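Local structure of BamaA.19900.a (Balamuthia mandrillaris, 6VZZ) at residues 331-336 with 370-375. The protein is a glucokinase of the actin-like ATPase clan that binds glucose and probably phosphorylates it at the 6-position using ATP. Numbering follows the deposited sequence.
Sequences GMLLAG and DLFTQT
Asp370 opens the pairing through its carbonyl O, which accepts Met332 N at 2.8 Å, the donor tilted from the carbonyl plane; its carboxylate turns to another partner, OD1 taking the backbone N of Ala174. Leu371 stands with its CG anti to the backbone N (chi1 167°), which brings CD1 between two side chains of the facing strand: Met332 CE lies 3.6 Å from Leu371 CD1 and Leu334 CG 3.9 Å from the same methyl. At Phe372 both backbone polar atoms face 331-335: its N reaches Met332 O and its O receives Leu334 N in an almost straight bond (172° at the hydrogen). The ring passes to the other face of the sheet, where its CD2 lies 4.1 Å from Leu333 CG. Thr373 returns to the face of Leu371 and Leu334; OG1 rests 3.6 Å from Leu334 CB while hydrogen-bonding Asn343 OD1. Gln374 N then binds Leu334 O, and its extended side chain reaches across to 331-336 so that OE1 accepts Gly336 N at 2.9 Å, with the donor above the plane of the side-chain carbonyl; NE2 is held by Lys376 O and Val378 O, which fixes the amide's rotation. The alternating bonds are those of adjacent parallel strands, joined by a helical beta-alpha-beta crossover in the core sheet of one lobe of the actin-like ATPase fold. Within this six-stranded mixed sheet, 370-374 lies between 331-335 and antiparallel 167-171, and 186-191 flanks 331-335 in parallel. Helix 303-327 covers Met332 and Leu334, and helix 337-340 meets Leu334 and Thr373 through Gln339.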
ATOM      1  N   GLY A 331      -6.555   2.997 -11.771  1.00 35.15           N
ATOM      2  CA  GLY A 331      -7.791   2.257 -11.886  1.00 34.99           C
ATOM      3  C   GLY A 331      -7.729   1.057 -10.975  1.00 36.37           C
ATOM      4  O   GLY A 331      -6.720   0.810 -10.307  1.00 34.87           O
ATOM      5  N   MET A 332      -8.833   0.313 -10.950  1.00 34.67           N
ATOM      6  CA  MET A 332      -8.888  -0.901 -10.155  1.00 35.77           C
ATOM      7  C   MET A 332      -9.742  -1.943 -10.859  1.00 36.85           C
ATOM      8  O   MET A 332     -10.637  -1.615 -11.639  1.00 40.83           O
ATOM      9  CB  MET A 332      -9.413  -0.637  -8.739  1.00 35.52           C
ATOM     10  CG  MET A 332     -10.609   0.259  -8.677  1.00 43.60           C
ATOM     11  SD  MET A 332     -11.226   0.470  -6.991  1.00 49.72           S
ATOM     12  CE  MET A 332     -12.819   1.167  -7.389  1.00 46.16           C
ATOM     13  N   LEU A 333      -9.437  -3.208 -10.585  1.00 36.48           N
ATOM     14  CA  LEU A 333     -10.104  -4.341 -11.212  1.00 37.78           C
ATOM     15  C   LEU A 333     -10.672  -5.236 -10.121  1.00 37.33           C
ATOM     16  O   LEU A 333      -9.929  -5.694  -9.247  1.00 33.32           O
ATOM     17  CB  LEU A 333      -9.131  -5.125 -12.095  1.00 37.26           C
ATOM     18  CG  LEU A 333      -8.626  -4.468 -13.386  1.00 38.57           C
ATOM     19  CD1 LEU A 333      -7.578  -3.386 -13.144  1.00 34.73           C
ATOM     20  CD2 LEU A 333      -8.080  -5.538 -14.298  1.00 38.14           C
ATOM     21  N   LEU A 334     -11.984  -5.466 -10.159  1.00 39.64           N
ATOM     22  CA  LEU A 334     -12.620  -6.475  -9.315  1.00 39.05           C
ATOM     23  C   LEU A 334     -12.573  -7.806 -10.055  1.00 38.27           C
ATOM     24  O   LEU A 334     -13.167  -7.942 -11.131  1.00 39.70           O
ATOM     25  CB  LEU A 334     -14.063  -6.088  -8.981  1.00 37.72           C
ATOM     26  CG  LEU A 334     -14.229  -4.728  -8.275  1.00 40.05           C
ATOM     27  CD1 LEU A 334     -15.691  -4.382  -8.010  1.00 35.85           C
ATOM     28  CD2 LEU A 334     -13.440  -4.727  -6.980  1.00 36.62           C
ATOM     29  N   ALA A 335     -11.853  -8.774  -9.499  1.00 37.32           N
ATOM     30  CA  ALA A 335     -11.543 -10.005 -10.208  1.00 40.35           C
ATOM     31  C   ALA A 335     -12.029 -11.213  -9.422  1.00 42.33           C
ATOM     32  O   ALA A 335     -12.415 -11.113  -8.255  1.00 43.14           O
ATOM     33  CB  ALA A 335     -10.039 -10.118 -10.475  1.00 36.94           C
ATOM     34  N   GLY A 336     -11.993 -12.357 -10.083  1.00 45.74           N
ATOM     35  CA  GLY A 336     -12.408 -13.641  -9.559  1.00 47.40           C
ATOM     36  C   GLY A 336     -13.680 -14.118 -10.236  1.00 55.54           C
ATOM     37  O   GLY A 336     -14.492 -13.322 -10.722  1.00 54.72           O
ATOM     38  N   ASP A 370     -10.561   4.698 -12.787  1.00 40.83           N
ATOM     39  CA  ASP A 370     -11.330   3.707 -13.528  1.00 39.53           C
ATOM     40  C   ASP A 370     -11.646   2.503 -12.644  1.00 39.22           C
ATOM     41  O   ASP A 370     -10.860   2.114 -11.781  1.00 37.20           O
ATOM     42  CB  ASP A 370     -10.569   3.231 -14.771  1.00 40.58           C
ATOM     43  CG  ASP A 370     -10.459   4.292 -15.848  1.00 42.72           C
ATOM     44  OD1 ASP A 370     -11.498   4.761 -16.367  1.00 41.41           O
ATOM     45  OD2 ASP A 370      -9.309   4.653 -16.183  1.00 51.41           O
ATOM     46  N   LEU A 371     -12.813   1.909 -12.866  1.00 39.82           N
ATOM     47  CA  LEU A 371     -13.201   0.685 -12.177  1.00 40.48           C
ATOM     48  C   LEU A 371     -13.640  -0.330 -13.219  1.00 40.76           C
ATOM     49  O   LEU A 371     -14.528  -0.048 -14.034  1.00 40.54           O
ATOM     50  CB  LEU A 371     -14.315   0.941 -11.157  1.00 39.50           C
ATOM     51  CG  LEU A 371     -15.012  -0.302 -10.584  1.00 42.12           C
ATOM     52  CD1 LEU A 371     -14.021  -1.197  -9.860  1.00 41.38           C
ATOM     53  CD2 LEU A 371     -16.168   0.081  -9.660  1.00 38.37           C
ATOM     54  N   PHE A 372     -13.001  -1.494 -13.209  1.00 38.03           N
ATOM     55  CA  PHE A 372     -13.367  -2.595 -14.083  1.00 40.43           C
ATOM     56  C   PHE A 372     -13.805  -3.759 -13.216  1.00 40.07           C
ATOM     57  O   PHE A 372     -13.384  -3.885 -12.062  1.00 41.60           O
ATOM     58  CB  PHE A 372     -12.209  -3.028 -14.996  1.00 37.62           C
ATOM     59  CG  PHE A 372     -11.587  -1.900 -15.759  1.00 36.67           C
ATOM     60  CD1 PHE A 372     -12.197  -1.394 -16.889  1.00 40.38           C
ATOM     61  CD2 PHE A 372     -10.397  -1.341 -15.348  1.00 36.63           C
ATOM     62  CE1 PHE A 372     -11.634  -0.353 -17.599  1.00 39.59           C
ATOM     63  CE2 PHE A 372      -9.827  -0.294 -16.050  1.00 40.15           C
ATOM     64  CZ  PHE A 372     -10.452   0.204 -17.182  1.00 39.19           C
ATOM     65  N   THR A 373     -14.665  -4.601 -13.765  1.00 37.15           N
ATOM     66  CA  THR A 373     -15.083  -5.782 -13.035  1.00 43.50           C
ATOM     67  C   THR A 373     -15.123  -6.954 -14.004  1.00 44.08           C
ATOM     68  O   THR A 373     -15.465  -6.793 -15.180  1.00 43.86           O
ATOM     69  CB  THR A 373     -16.438  -5.555 -12.336  1.00 42.60           C
ATOM     70  OG1 THR A 373     -16.662  -6.591 -11.370  1.00 39.81           O
ATOM     71  CG2 THR A 373     -17.592  -5.516 -13.344  1.00 41.28           C
ATOM     72  N   GLN A 374     -14.721  -8.120 -13.517  1.00 41.65           N
ATOM     73  CA  GLN A 374     -14.663  -9.304 -14.360  1.00 44.48           C
ATOM     74  C   GLN A 374     -16.075  -9.793 -14.654  1.00 46.04           C
ATOM     75  O   GLN A 374     -16.902  -9.906 -13.745  1.00 45.96           O
ATOM     76  CB  GLN A 374     -13.837 -10.391 -13.675  1.00 41.24           C
ATOM     77  CG  GLN A 374     -13.549 -11.600 -14.539  1.00 45.28           C
ATOM     78  CD  GLN A 374     -12.671 -12.628 -13.837  1.00 46.62           C
ATOM     79  OE1 GLN A 374     -11.868 -12.294 -12.963  1.00 44.59           O
ATOM     80  NE2 GLN A 374     -12.827 -13.885 -14.215  1.00 50.85           N
ATOM     81  N   THR A 375     -16.349 -10.089 -15.928  1.00 45.85           N
ATOM     82  CA  THR A 375     -17.693 -10.418 -16.378  1.00 47.28           C
ATOM     83  C   THR A 375     -17.849 -11.821 -16.936  1.00 52.35           C
ATOM     84  O   THR A 375     -18.984 -12.289 -17.054  1.00 56.08           O
ATOM     85  CB  THR A 375     -18.152  -9.431 -17.456  1.00 47.90           C
ATOM     86  OG1 THR A 375     -17.160  -9.376 -18.486  1.00 50.29           O
ATOM     87  CG2 THR A 375     -18.350  -8.032 -16.864  1.00 47.58           C
TER